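Local coordinates for protein racemase (Pseudovibrio sp. JE062, PDB 3MKC) that is named a racemase and belongs to the enolase superfamily, joining a mandelate racemase-like N-terminal domain to a TIM-barrel-like C-terminal domain, at residues P7-I12 and G77-E82; Y43-A48 and G375-Q380; V138-T143 and P336-V341; E190-L195 and N227-L232. All blocks are in the same frame, centred on the assembly; numbering follows the deposited sequence.

Overall arrangement
From the N terminus, residues 7-12 lead into the first strand and close interaction 1 with the loop 77-82, within the N-terminal part of the fold. Strand 43-48 lies in the span between these two segments and meets 375-380 near the C terminus, so interaction 2 crosses interaction 1 and ties the three-stranded sheet to the chain's last strand. Interaction 3 falls within the long span of interaction 2 and pairs strands 137-143 and 339-340 of the barrel. Inside interaction 3 in turn sits interaction 4, which packs helix 188-202 against the end of helix 219-228. Interactions 1 and 4 lie on opposite sides of the chain's centre, their own centres about 53 Å apart.

Interaction 1. Residues P7-I12 and G77-E82; sequences PAVAPI and GRLPIE
Ile12 pairs with the 77-78 backbone through two bonds, Ile12 N to Arg78 O and Gly77 N to Ile12 O, both 2.8 Å with an N-H...O angle of 152°, while the touching runs head 137° apart. Pro11 CA adds a CA-H...O contact to Arg78 O at 3.4 Å. Among the side chains, Pro11 and Leu79 run alongside each other in the same direction, with Pro11 CG 3.9 Å from Leu79 CD2. That same methyl, Leu79 CD2, comes 3.5 Å from Val9 O. Val9 sends CG1 anti to its backbone N (chi1 -175°), which brings this branch within 3.7 Å of Ile81 CG2. Ile12 and Pro80 run antiparallel past each other, with Ile12 CG1 3.8 Å from Pro80 CG. A type I turn from Leu79 to Glu82 shapes the second run. Within this run Arg78 NH2 reaches Glu82 OE1 at 3.1 Å in a salt bridge; the oxygen lies in the guanidinium plane, while the nitrogen stands above the carboxylate plane. Helix 102-122 backs the contact, Leu114 touching Ile12, Leu117 touching Pro80 and Gln121 bonding Ala10 O; strand 12-22 starts at Ile12, and Glu82 occupies the N-cap of helix 83-93.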
loop_
_atom_site.group_PDB
_atom_site.type_symbol
_atom_site.label_atom_id
_atom_site.label_comp_id
_atom_site.label_asym_id
_atom_site.label_seq_id
_atom_site.Cartn_x
_atom_site.Cartn_y
_atom_site.Cartn_z
ATOM N N PRO A 7 -32.198 0.922 -8.391
ATOM C CA PRO A 7 -32.009 2.095 -9.248
ATOM C C PRO A 7 -30.708 2.848 -8.980
ATOM O O PRO A 7 -30.196 3.538 -9.856
ATOM C CB PRO A 7 -33.234 2.957 -8.930
ATOM C CG PRO A 7 -34.259 1.962 -8.459
ATOM C CD PRO A 7 -33.430 1.050 -7.595
ATOM N N ALA A 8 -30.193 2.717 -7.761
ATOM C CA ALA A 8 -28.968 3.394 -7.346
ATOM C C ALA A 8 -27.702 2.919 -8.063
ATOM O O ALA A 8 -26.730 3.665 -8.171
ATOM C CB ALA A 8 -28.793 3.257 -5.838
ATOM N N VAL A 9 -27.697 1.682 -8.539
ATOM C CA VAL A 9 -26.528 1.173 -9.248
ATOM C C VAL A 9 -26.597 1.737 -10.659
ATOM O O VAL A 9 -27.086 1.084 -11.580
ATOM C CB VAL A 9 -26.536 -0.367 -9.291
ATOM C CG1 VAL A 9 -25.258 -0.882 -9.921
ATOM C CG2 VAL A 9 -26.687 -0.908 -7.890
ATOM N N ALA A 10 -26.121 2.968 -10.812
ATOM C CA ALA A 10 -26.145 3.657 -12.102
ATOM C C ALA A 10 -24.805 3.553 -12.818
ATOM O O ALA A 10 -23.769 3.377 -12.182
ATOM C CB ALA A 10 -26.512 5.116 -11.896
ATOM N N PRO A 11 -24.811 3.699 -14.155
ATOM C CA PRO A 11 -23.588 3.614 -14.958
ATOM C C PRO A 11 -22.600 4.731 -14.673
ATOM O O PRO A 11 -22.977 5.826 -14.248
ATOM C CB PRO A 11 -24.102 3.687 -16.401
ATOM C CG PRO A 11 -25.561 3.300 -16.296
ATOM C CD PRO A 11 -25.973 3.964 -15.015
ATOM N N ILE A 12 -21.328 4.443 -14.918
ATOM C CA ILE A 12 -20.265 5.418 -14.726
ATOM C C ILE A 12 -20.408 6.477 -15.817
ATOM O O ILE A 12 -20.549 6.145 -16.994
ATOM C CB ILE A 12 -18.880 4.743 -14.849
ATOM C CG1 ILE A 12 -18.690 3.758 -13.698
ATOM C CG2 ILE A 12 -17.777 5.797 -14.877
ATOM C CD1 ILE A 12 -17.396 2.976 -13.768
ATOM N N GLY A 77 -19.720 4.069 -18.715
ATOM C CA GLY A 77 -20.937 3.383 -19.110
ATOM C C GLY A 77 -21.240 2.119 -18.328
ATOM O O GLY A 77 -22.386 1.672 -18.293
ATOM N N ARG A 78 -20.222 1.549 -17.688
ATOM C CA ARG A 78 -20.392 0.314 -16.926
ATOM C C ARG A 78 -20.971 0.550 -15.535
ATOM O O ARG A 78 -20.859 1.643 -14.978
ATOM C CB ARG A 78 -19.042 -0.413 -16.792
ATOM C CG ARG A 78 -18.386 -0.821 -18.117
ATOM C CD ARG A 78 -19.239 -1.828 -18.871
ATOM N NE ARG A 78 -19.386 -3.088 -18.147
ATOM C CZ ARG A 78 -18.462 -4.043 -18.114
ATOM N NH1 ARG A 78 -17.317 -3.883 -18.769
ATOM N NH2 ARG A 78 -18.679 -5.163 -17.428
ATOM N N LEU A 79 -21.602 -0.484 -14.983
ATOM C CA LEU A 79 -22.173 -0.401 -13.643
ATOM C C LEU A 79 -21.016 -0.660 -12.679
ATOM O O LEU A 79 -20.359 -1.698 -12.760
ATOM C CB LEU A 79 -23.270 -1.456 -13.477
ATOM C CG LEU A 79 -24.423 -1.331 -14.484
ATOM C CD1 LEU A 79 -25.431 -2.459 -14.293
ATOM C CD2 LEU A 79 -25.093 0.020 -14.313
ATOM N N PRO A 80 -20.753 0.287 -11.762
ATOM C CA PRO A 80 -19.689 0.261 -10.750
ATOM C C PRO A 80 -19.579 -1.025 -9.938
ATOM O O PRO A 80 -18.500 -1.359 -9.442
ATOM C CB PRO A 80 -20.026 1.459 -9.867
ATOM C CG PRO A 80 -20.707 2.391 -10.807
ATOM C CD PRO A 80 -21.613 1.465 -11.561
ATOM N N ILE A 81 -20.694 -1.736 -9.800
ATOM C CA ILE A 81 -20.730 -2.976 -9.039
ATOM C C ILE A 81 -19.926 -4.115 -9.683
ATOM O O ILE A 81 -19.481 -5.023 -8.987
ATOM C CB ILE A 81 -22.193 -3.442 -8.815
ATOM C CG1 ILE A 81 -22.224 -4.711 -7.962
ATOM C CG2 ILE A 81 -22.872 -3.713 -10.153
ATOM C CD1 ILE A 81 -21.603 -4.553 -6.591
ATOM N N GLU A 82 -19.731 -4.068 -10.998
ATOM C CA GLU A 82 -18.975 -5.117 -11.687
ATOM C C GLU A 82 -17.491 -4.762 -11.695
ATOM O O GLU A 82 -16.865 -4.667 -12.752
ATOM C CB GLU A 82 -19.470 -5.276 -13.129
ATOM C CG GLU A 82 -20.973 -5.473 -13.248
ATOM C CD GLU A 82 -21.383 -5.984 -14.612
ATOM O OE1 GLU A 82 -21.149 -5.280 -15.612
ATOM O OE2 GLU A 82 -21.933 -7.100 -14.687
#

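Interaction 2. Residues Y43-A48 and G375-Q380; sequences YGLGEA and GIDLNQ
Tyr43 and Leu45, on an outer strand of the three-stranded antiparallel sheet in the N-terminal domain, meet the short strand 377-378 that pairs antiparallel with 355-356. The contact is made by side chains, since the CA atoms of Leu45 and Asp377, the nearest pair, stay 7.5 Å apart; it joins the N-terminal sheet to the chain's C-terminal end. Ile376 comes first, its O 4.1 Å from Leu45 CD1, while its side chain packs on Ile320 and Ala323 of helix 319-331. Next, Asp377 takes the phenol: Tyr43 OH donates to Asp377 OD1 over a short 2.5 Å; OD1 accepts with its syn lone pair and lies at the ring edge, with ring and carboxylate planes 47° apart. Lys35 and Lys120 make cation-pi contacts with the Tyr43 ring. OD1 of Asp377 is gripped a second time, by Leu378 N at 2.9 Å from above the carboxylate plane, which helps fix the rotation of the acid. The leucine itself crosses Leu45 obliquely, Leu378 CG 3.9 Å from Leu45 CD1. Asn379 is the N-cap of helix 380-384, its OD1 making a weak bond to Phe382 N, while ND2 donates to Tyr353 O.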
loop_
_atom_site.group_PDB
_atom_site.type_symbol
_atom_site.label_atom_id
_atom_site.label_comp_id
_atom_site.label_asym_id
_atom_site.label_seq_id
_atom_site.Cartn_x
_atom_site.Cartn_y
_atom_site.Cartn_z
ATOM N N TYR A 43 -20.044 9.807 -6.549
ATOM C CA TYR A 43 -18.681 9.516 -6.979
ATOM C C TYR A 43 -17.866 8.689 -5.990
ATOM O O TYR A 43 -18.204 8.580 -4.808
ATOM C CB TYR A 43 -17.944 10.824 -7.299
ATOM C CG TYR A 43 -17.803 11.771 -6.132
ATOM C CD1 TYR A 43 -16.858 11.541 -5.135
ATOM C CD2 TYR A 43 -18.612 12.907 -6.025
ATOM C CE1 TYR A 43 -16.714 12.417 -4.061
ATOM C CE2 TYR A 43 -18.479 13.789 -4.954
ATOM C CZ TYR A 43 -17.525 13.539 -3.978
ATOM O OH TYR A 43 -17.348 14.419 -2.935
ATOM N N GLY A 44 -16.801 8.089 -6.512
ATOM C CA GLY A 44 -15.905 7.272 -5.718
ATOM C C GLY A 44 -14.505 7.837 -5.860
ATOM O O GLY A 44 -14.135 8.350 -6.922
ATOM N N LEU A 45 -13.721 7.731 -4.796
ATOM C CA LEU A 45 -12.370 8.260 -4.786
ATOM C C LEU A 45 -11.308 7.181 -4.631
ATOM O O LEU A 45 -11.441 6.278 -3.811
ATOM C CB LEU A 45 -12.219 9.263 -3.642
ATOM C CG LEU A 45 -13.143 10.479 -3.707
ATOM C CD1 LEU A 45 -13.124 11.217 -2.384
ATOM C CD2 LEU A 45 -12.697 11.384 -4.843
ATOM N N GLY A 46 -10.259 7.299 -5.434
ATOM C CA GLY A 46 -9.149 6.367 -5.376
ATOM C C GLY A 46 -7.922 7.196 -5.675
ATOM O O GLY A 46 -8.032 8.404 -5.857
ATOM N N GLU A 47 -6.745 6.589 -5.701
ATOM C CA GLU A 47 -5.563 7.357 -6.041
ATOM C C GLU A 47 -4.520 6.450 -6.673
ATOM O O GLU A 47 -4.459 5.252 -6.375
ATOM C CB GLU A 47 -5.005 8.098 -4.815
ATOM C CG GLU A 47 -4.285 7.259 -3.793
ATOM C CD GLU A 47 -3.843 8.078 -2.591
ATOM O OE1 GLU A 47 -3.658 9.305 -2.730
ATOM O OE2 GLU A 47 -3.667 7.492 -1.506
ATOM N N ALA A 48 -3.730 7.029 -7.571
ATOM C CA ALA A 48 -2.696 6.301 -8.292
ATOM C C ALA A 48 -1.298 6.813 -7.973
ATOM O O ALA A 48 -1.101 8.008 -7.738
ATOM C CB ALA A 48 -2.956 6.406 -9.792
ATOM N N GLY A 375 -15.522 5.368 2.856
ATOM C CA GLY A 375 -15.757 6.278 3.963
ATOM C C GLY A 375 -14.859 7.494 3.985
ATOM O O GLY A 375 -14.283 7.836 5.018
ATOM N N ILE A 376 -14.735 8.159 2.845
ATOM C CA ILE A 376 -13.903 9.348 2.770
ATOM C C ILE A 376 -14.434 10.337 1.754
ATOM O O ILE A 376 -15.246 9.993 0.888
ATOM C CB ILE A 376 -12.458 9.011 2.354
ATOM C CG1 ILE A 376 -12.478 8.182 1.067
ATOM C CG2 ILE A 376 -11.733 8.299 3.484
ATOM C CD1 ILE A 376 -11.091 7.874 0.523
ATOM N N ASP A 377 -13.966 11.574 1.870
ATOM C CA ASP A 377 -14.353 12.615 0.937
ATOM C C ASP A 377 -13.238 13.644 0.855
ATOM O O ASP A 377 -12.453 13.814 1.796
ATOM C CB ASP A 377 -15.658 13.280 1.370
ATOM C CG ASP A 377 -16.448 13.826 0.192
ATOM O OD1 ASP A 377 -15.940 13.764 -0.950
ATOM O OD2 ASP A 377 -17.577 14.316 0.407
ATOM N N LEU A 378 -13.165 14.325 -0.280
ATOM C CA LEU A 378 -12.139 15.332 -0.497
ATOM C C LEU A 378 -12.361 16.573 0.342
ATOM O O LEU A 378 -13.495 17.022 0.523
ATOM C CB LEU A 378 -12.104 15.748 -1.966
ATOM C CG LEU A 378 -11.649 14.724 -2.999
ATOM C CD1 LEU A 378 -11.890 15.286 -4.394
ATOM C CD2 LEU A 378 -10.179 14.401 -2.789
ATOM N N ASN A 379 -11.264 17.121 0.847
ATOM C CA ASN A 379 -11.300 18.344 1.629
ATOM C C ASN A 379 -11.130 19.475 0.608
ATOM O O ASN A 379 -10.007 19.848 0.262
ATOM C CB ASN A 379 -10.151 18.346 2.630
ATOM C CG ASN A 379 -10.046 19.644 3.386
ATOM O OD1 ASN A 379 -10.810 20.579 3.145
ATOM N ND2 ASN A 379 -9.094 19.714 4.309
ATOM N N GLN A 380 -12.247 20.012 0.130
ATOM C CA GLN A 380 -12.223 21.062 -0.886
ATOM C C GLN A 380 -11.407 22.309 -0.546
ATOM O O GLN A 380 -10.676 22.814 -1.398
ATOM C CB GLN A 380 -13.652 21.466 -1.250
ATOM C CG GLN A 380 -14.544 20.294 -1.619
ATOM C CD GLN A 380 -15.894 20.736 -2.153
ATOM O OE1 GLN A 380 -16.575 21.568 -1.548
ATOM N NE2 GLN A 380 -16.291 20.174 -3.289
#

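Interaction 3. Residues V138-T143 and P336-V341; sequences VHPYLT and PYFEYV
Tyr141 and Glu339 face each other across a parallel strand pair, held by Tyr141 N to Phe338 O at 2.9 Å and Tyr340 N to Tyr141 O at 3.1 Å. Glu339 CA lies over one face of the Tyr141 ring, 3.8 Å from the centroid and 18° off the normal, a CH-pi contact; Glu339 CB then comes 3.3 Å from Tyr141 OH. The chain is extended, with CG anti to the backbone N (chi1 179°), carrying Glu339 CG to 3.5 Å from Thr143 OG1. At the tip, Thr143 OG1 donates to Glu339 OE2 over a short 2.5 Å, from the anti side and 17° out of the carboxylate plane, while OE1 accepts from Asn315 N. Lys177 bonds Tyr141 OH and forms a long, weak ion pair with Glu339 OE2. Thr143 N is buried with no partner in the model. On the other face of the pair, Pro140 CB rests over the Phe338 ring, 3.7 Å from its centroid, and also packs on Tyr340 CB. Water 1 links His139 N to Pro336 O, before the bridged residues. Joining early strand 137-143 in parallel to late strand 339-340 is consistent with closure of a TIM-type barrel.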
loop_
_atom_site.group_PDB
_atom_site.type_symbol
_atom_site.label_atom_id
_atom_site.label_comp_id
_atom_site.label_asym_id
_atom_site.label_seq_id
_atom_site.Cartn_x
_atom_site.Cartn_y
_atom_site.Cartn_z
ATOM N N VAL A 138 -8.684 -4.597 13.581
ATOM C CA VAL A 138 -7.430 -4.862 12.883
ATOM C C VAL A 138 -6.329 -3.998 13.495
ATOM O O VAL A 138 -6.606 -2.935 14.050
ATOM C CB VAL A 138 -7.538 -4.571 11.366
ATOM C CG1 VAL A 138 -8.637 -5.428 10.755
ATOM C CG2 VAL A 138 -7.805 -3.092 11.127
ATOM N N HIS A 139 -5.085 -4.462 13.402
ATOM C CA HIS A 139 -3.951 -3.736 13.963
ATOM C C HIS A 139 -2.878 -3.479 12.928
ATOM O O HIS A 139 -2.313 -4.412 12.354
ATOM C CB HIS A 139 -3.343 -4.524 15.128
ATOM C CG HIS A 139 -4.318 -4.823 16.219
ATOM N ND1 HIS A 139 -5.274 -5.811 16.110
ATOM C CD2 HIS A 139 -4.523 -4.231 17.418
ATOM C CE1 HIS A 139 -6.027 -5.812 17.195
ATOM N NE2 HIS A 139 -5.593 -4.863 18.005
ATOM N N PRO A 140 -2.572 -2.203 12.674
ATOM C CA PRO A 140 -1.545 -1.904 11.682
ATOM C C PRO A 140 -0.181 -1.781 12.332
ATOM O O PRO A 140 -0.075 -1.710 13.557
ATOM C CB PRO A 140 -1.992 -0.565 11.147
ATOM C CG PRO A 140 -2.404 0.129 12.439
ATOM C CD PRO A 140 -3.200 -0.960 13.168
ATOM N N TYR A 141 0.862 -1.793 11.515
ATOM C CA TYR A 141 2.190 -1.555 12.046
ATOM C C TYR A 141 2.421 -0.164 11.482
ATOM O O TYR A 141 1.956 0.152 10.381
ATOM C CB TYR A 141 3.224 -2.574 11.540
ATOM C CG TYR A 141 3.685 -2.448 10.104
ATOM C CD1 TYR A 141 4.532 -1.415 9.702
ATOM C CD2 TYR A 141 3.331 -3.410 9.160
ATOM C CE1 TYR A 141 5.019 -1.347 8.399
ATOM C CE2 TYR A 141 3.814 -3.352 7.855
ATOM C CZ TYR A 141 4.657 -2.319 7.482
ATOM O OH TYR A 141 5.130 -2.255 6.195
ATOM N N LEU A 142 3.079 0.690 12.247
ATOM C CA LEU A 142 3.313 2.045 11.778
ATOM C C LEU A 142 4.750 2.222 11.330
ATOM O O LEU A 142 5.681 1.845 12.039
ATOM C CB LEU A 142 2.985 3.049 12.886
ATOM C CG LEU A 142 1.565 2.942 13.444
ATOM C CD1 LEU A 142 1.346 4.044 14.476
ATOM C CD2 LEU A 142 0.550 3.060 12.317
ATOM N N THR A 143 4.924 2.789 10.146
ATOM C CA THR A 143 6.254 3.025 9.615
ATOM C C THR A 143 6.747 4.362 10.149
ATOM O O THR A 143 6.096 5.390 9.959
ATOM C CB THR A 143 6.229 3.036 8.084
ATOM O OG1 THR A 143 5.702 1.786 7.623
ATOM C CG2 THR A 143 7.629 3.226 7.527
ATOM N N PRO A 336 -1.041 -10.612 10.565
ATOM C CA PRO A 336 -1.345 -9.935 11.834
ATOM C C PRO A 336 -1.370 -8.414 11.740
ATOM O O PRO A 336 -2.056 -7.749 12.517
ATOM C CB PRO A 336 -0.222 -10.399 12.767
ATOM C CG PRO A 336 0.264 -11.673 12.153
ATOM C CD PRO A 336 0.206 -11.386 10.680
ATOM N N TYR A 337 -0.600 -7.866 10.807
ATOM C CA TYR A 337 -0.520 -6.422 10.637
ATOM C C TYR A 337 -0.581 -6.042 9.160
ATOM O O TYR A 337 -0.592 -6.909 8.283
ATOM C CB TYR A 337 0.800 -5.895 11.206
ATOM C CG TYR A 337 1.148 -6.413 12.586
ATOM C CD1 TYR A 337 0.397 -6.043 13.699
ATOM C CD2 TYR A 337 2.244 -7.257 12.777
ATOM C CE1 TYR A 337 0.727 -6.496 14.969
ATOM C CE2 TYR A 337 2.585 -7.719 14.047
ATOM C CZ TYR A 337 1.822 -7.332 15.138
ATOM O OH TYR A 337 2.149 -7.773 16.398
ATOM N N PHE A 338 -0.627 -4.733 8.914
ATOM C CA PHE A 338 -0.640 -4.162 7.571
ATOM C C PHE A 338 -0.025 -2.769 7.711
ATOM O O PHE A 338 -0.126 -2.156 8.779
ATOM C CB PHE A 338 -2.065 -4.104 7.008
ATOM C CG PHE A 338 -2.979 -3.151 7.725
ATOM C CD1 PHE A 338 -3.389 -1.973 7.111
ATOM C CD2 PHE A 338 -3.440 -3.436 9.003
ATOM C CE1 PHE A 338 -4.248 -1.089 7.758
ATOM C CE2 PHE A 338 -4.303 -2.556 9.664
ATOM C CZ PHE A 338 -4.705 -1.383 9.038
ATOM N N GLU A 339 0.630 -2.272 6.664
ATOM C CA GLU A 339 1.272 -0.966 6.770
ATOM C C GLU A 339 0.294 0.188 6.800
ATOM O O GLU A 339 -0.636 0.259 5.996
ATOM C CB GLU A 339 2.284 -0.733 5.645
ATOM C CG GLU A 339 2.946 0.646 5.720
ATOM C CD GLU A 339 4.124 0.808 4.776
ATOM O OE1 GLU A 339 4.042 0.328 3.628
ATOM O OE2 GLU A 339 5.129 1.433 5.178
ATOM N N TYR A 340 0.528 1.097 7.739
ATOM C CA TYR A 340 -0.314 2.262 7.896
ATOM C C TYR A 340 0.548 3.442 8.331
ATOM O O TYR A 340 1.469 3.290 9.130
ATOM C CB TYR A 340 -1.374 1.994 8.957
ATOM C CG TYR A 340 -2.528 2.966 8.936
ATOM C CD1 TYR A 340 -3.630 2.752 8.110
ATOM C CD2 TYR A 340 -2.525 4.095 9.754
ATOM C CE1 TYR A 340 -4.705 3.637 8.101
ATOM C CE2 TYR A 340 -3.594 4.989 9.753
ATOM C CZ TYR A 340 -4.678 4.752 8.926
ATOM O OH TYR A 340 -5.729 5.628 8.920
ATOM N N VAL A 341 0.262 4.611 7.779
ATOM C CA VAL A 341 0.985 5.816 8.145
ATOM C C VAL A 341 -0.037 6.638 8.918
ATOM O O VAL A 341 -1.103 6.972 8.404
ATOM C CB VAL A 341 1.484 6.583 6.896
ATOM C CG1 VAL A 341 0.315 6.955 6.001
ATOM C CG2 VAL A 341 2.255 7.829 7.323
HETATM O O HOH W 1 -4.516 -6.769 11.691
#

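Interaction 4. Residues E190-L195 and N227-L232; sequences EVAYYL and NSIEDL
Ala192 and Leu195, one turn apart on helix 188-202, pack against Ile229 and Leu232 where helix 219-228 runs out into a 3-10 turn; the two helices belong to the outer layer of the TIM-barrel-like domain. No hydrogen bond spans the two segments, and the contact is purely apolar in its tight part. There Leu195 CD1 meets Ile229 CD1 at 3.8 Å, the side chains crossing at a slant, and Ile229 CG2 sits 3.9 Å from Ala192 CB. With CG1 between its backbone N and carbonyl carbon (chi1 60°) and the chain extended beyond it, Ile229 directs CD1 to Leu195 and leaves CG2 to the alanine. The small alanine is consistent with the close approach here, the CA atoms of Ala192 and Ile229 being 6.6 Å apart. Inward, Leu195 continues onto Met208 and Val210 of strand 207-211, and Tyr212 touches both Leu195 and Ile229.

Toward solvent the fit is looser: Ser228 OG stays 4.3 Å from Ala192 CB and bonds instead to Leu225 O. Asn227, Glu230 and Asp231 are exposed, as is Tyr193, whose CB points away from the other segment; Arg196 pairs with Asp231 in a salt bridge. Arg199 NE bonds Leu232 O. Back in the tight part, Leu232 CD1 lies 4.0 Å from Leu195 CB and 3.8 Å from Leu195 O.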
loop_
_atom_site.group_PDB
_atom_site.type_symbol
_atom_site.label_atom_id
_atom_site.label_comp_id
_atom_site.label_asym_id
_atom_site.label_seq_id
_atom_site.Cartn_x
_atom_site.Cartn_y
_atom_site.Cartn_z
ATOM N N GLU A 190 27.795 -1.955 11.591
ATOM C CA GLU A 190 27.221 -0.764 12.194
ATOM C C GLU A 190 25.700 -0.832 12.113
ATOM O O GLU A 190 24.999 -0.390 13.025
ATOM C CB GLU A 190 27.730 0.493 11.481
ATOM C CG GLU A 190 29.223 0.744 11.656
ATOM C CD GLU A 190 29.694 1.977 10.908
ATOM O OE1 GLU A 190 29.574 2.009 9.666
ATOM O OE2 GLU A 190 30.179 2.917 11.564
ATOM N N VAL A 191 25.193 -1.380 11.011
ATOM C CA VAL A 191 23.755 -1.519 10.832
ATOM C C VAL A 191 23.230 -2.468 11.901
ATOM O O VAL A 191 22.159 -2.244 12.465
ATOM C CB VAL A 191 23.408 -2.081 9.430
ATOM C CG1 VAL A 191 21.908 -2.372 9.335
ATOM C CG2 VAL A 191 23.812 -1.075 8.365
ATOM N N ALA A 192 23.991 -3.523 12.181
ATOM C CA ALA A 192 23.588 -4.484 13.196
ATOM C C ALA A 192 23.523 -3.773 14.546
ATOM O O ALA A 192 22.591 -3.974 15.326
ATOM C CB ALA A 192 24.575 -5.628 13.255
ATOM N N TYR A 193 24.527 -2.943 14.808
ATOM C CA TYR A 193 24.608 -2.179 16.048
ATOM C C TYR A 193 23.373 -1.299 16.156
ATOM O O TYR A 193 22.692 -1.266 17.185
ATOM C CB TYR A 193 25.866 -1.302 16.039
ATOM C CG TYR A 193 25.869 -0.245 17.119
ATOM C CD1 TYR A 193 26.046 -0.592 18.456
ATOM C CD2 TYR A 193 25.644 1.093 16.806
ATOM C CE1 TYR A 193 25.998 0.371 19.462
ATOM C CE2 TYR A 193 25.591 2.067 17.806
ATOM C CZ TYR A 193 25.769 1.695 19.127
ATOM O OH TYR A 193 25.706 2.644 20.121
ATOM N N TYR A 194 23.096 -0.595 15.067
ATOM C CA TYR A 194 21.959 0.307 14.951
ATOM C C TYR A 194 20.645 -0.364 15.341
ATOM O O TYR A 194 19.912 0.120 16.205
ATOM C CB TYR A 194 21.892 0.797 13.505
ATOM C CG TYR A 194 20.704 1.644 13.132
ATOM C CD1 TYR A 194 20.502 2.894 13.704
ATOM C CD2 TYR A 194 19.811 1.219 12.146
ATOM C CE1 TYR A 194 19.446 3.708 13.298
ATOM C CE2 TYR A 194 18.758 2.022 11.735
ATOM C CZ TYR A 194 18.581 3.263 12.312
ATOM O OH TYR A 194 17.546 4.061 11.891
ATOM N N LEU A 195 20.347 -1.482 14.692
ATOM C CA LEU A 195 19.116 -2.199 14.959
ATOM C C LEU A 195 19.080 -2.726 16.381
ATOM O O LEU A 195 18.019 -2.844 16.975
ATOM C CB LEU A 195 18.955 -3.338 13.952
ATOM C CG LEU A 195 18.879 -2.862 12.495
ATOM C CD1 LEU A 195 18.724 -4.062 11.565
ATOM C CD2 LEU A 195 17.702 -1.910 12.322
ATOM N N ASN A 227 21.698 -13.040 9.986
ATOM C CA ASN A 227 21.961 -14.134 10.903
ATOM C C ASN A 227 22.520 -13.647 12.235
ATOM O O ASN A 227 22.240 -14.235 13.275
ATOM C CB ASN A 227 22.914 -15.155 10.270
ATOM C CG ASN A 227 22.223 -16.019 9.235
ATOM O OD1 ASN A 227 21.017 -16.239 9.313
ATOM N ND2 ASN A 227 22.985 -16.528 8.271
ATOM N N SER A 228 23.278 -12.558 12.214
ATOM C CA SER A 228 23.875 -12.040 13.448
ATOM C C SER A 228 22.901 -11.295 14.359
ATOM O O SER A 228 23.215 -11.031 15.520
ATOM C CB SER A 228 25.059 -11.124 13.118
ATOM O OG SER A 228 24.620 -9.889 12.586
ATOM N N ILE A 229 21.725 -10.950 13.843
ATOM C CA ILE A 229 20.745 -10.238 14.660
ATOM C C ILE A 229 19.483 -11.061 14.878
ATOM O O ILE A 229 18.401 -10.521 15.102
ATOM C CB ILE A 229 20.364 -8.882 14.038
ATOM C CG1 ILE A 229 19.748 -9.090 12.652
ATOM C CG2 ILE A 229 21.598 -7.985 13.962
ATOM C CD1 ILE A 229 19.288 -7.802 12.004
ATOM N N GLU A 230 19.639 -12.377 14.820
ATOM C CA GLU A 230 18.531 -13.289 15.021
ATOM C C GLU A 230 17.933 -13.074 16.415
ATOM O O GLU A 230 16.719 -13.157 16.601
ATOM C CB GLU A 230 19.026 -14.733 14.862
ATOM C CG GLU A 230 17.923 -15.759 14.673
ATOM C CD GLU A 230 18.451 -17.150 14.370
ATOM O OE1 GLU A 230 19.043 -17.348 13.286
ATOM O OE2 GLU A 230 18.268 -18.050 15.218
ATOM N N ASP A 231 18.787 -12.777 17.389
ATOM C CA ASP A 231 18.332 -12.559 18.758
ATOM C C ASP A 231 17.382 -11.366 18.904
ATOM O O ASP A 231 16.611 -11.298 19.863
ATOM C CB ASP A 231 19.540 -12.377 19.686
ATOM C CG ASP A 231 20.426 -11.233 19.258
ATOM O OD1 ASP A 231 20.857 -11.223 18.085
ATOM O OD2 ASP A 231 20.695 -10.346 20.091
ATOM N N LEU A 232 17.436 -10.428 17.961
ATOM C CA LEU A 232 16.560 -9.258 18.005
ATOM C C LEU A 232 15.118 -9.649 17.685
ATOM O O LEU A 232 14.194 -8.871 17.890
ATOM C CB LEU A 232 17.037 -8.189 17.019
ATOM C CG LEU A 232 18.428 -7.619 17.306
ATOM C CD1 LEU A 232 18.719 -6.492 16.334
ATOM C CD2 LEU A 232 18.502 -7.118 18.748
#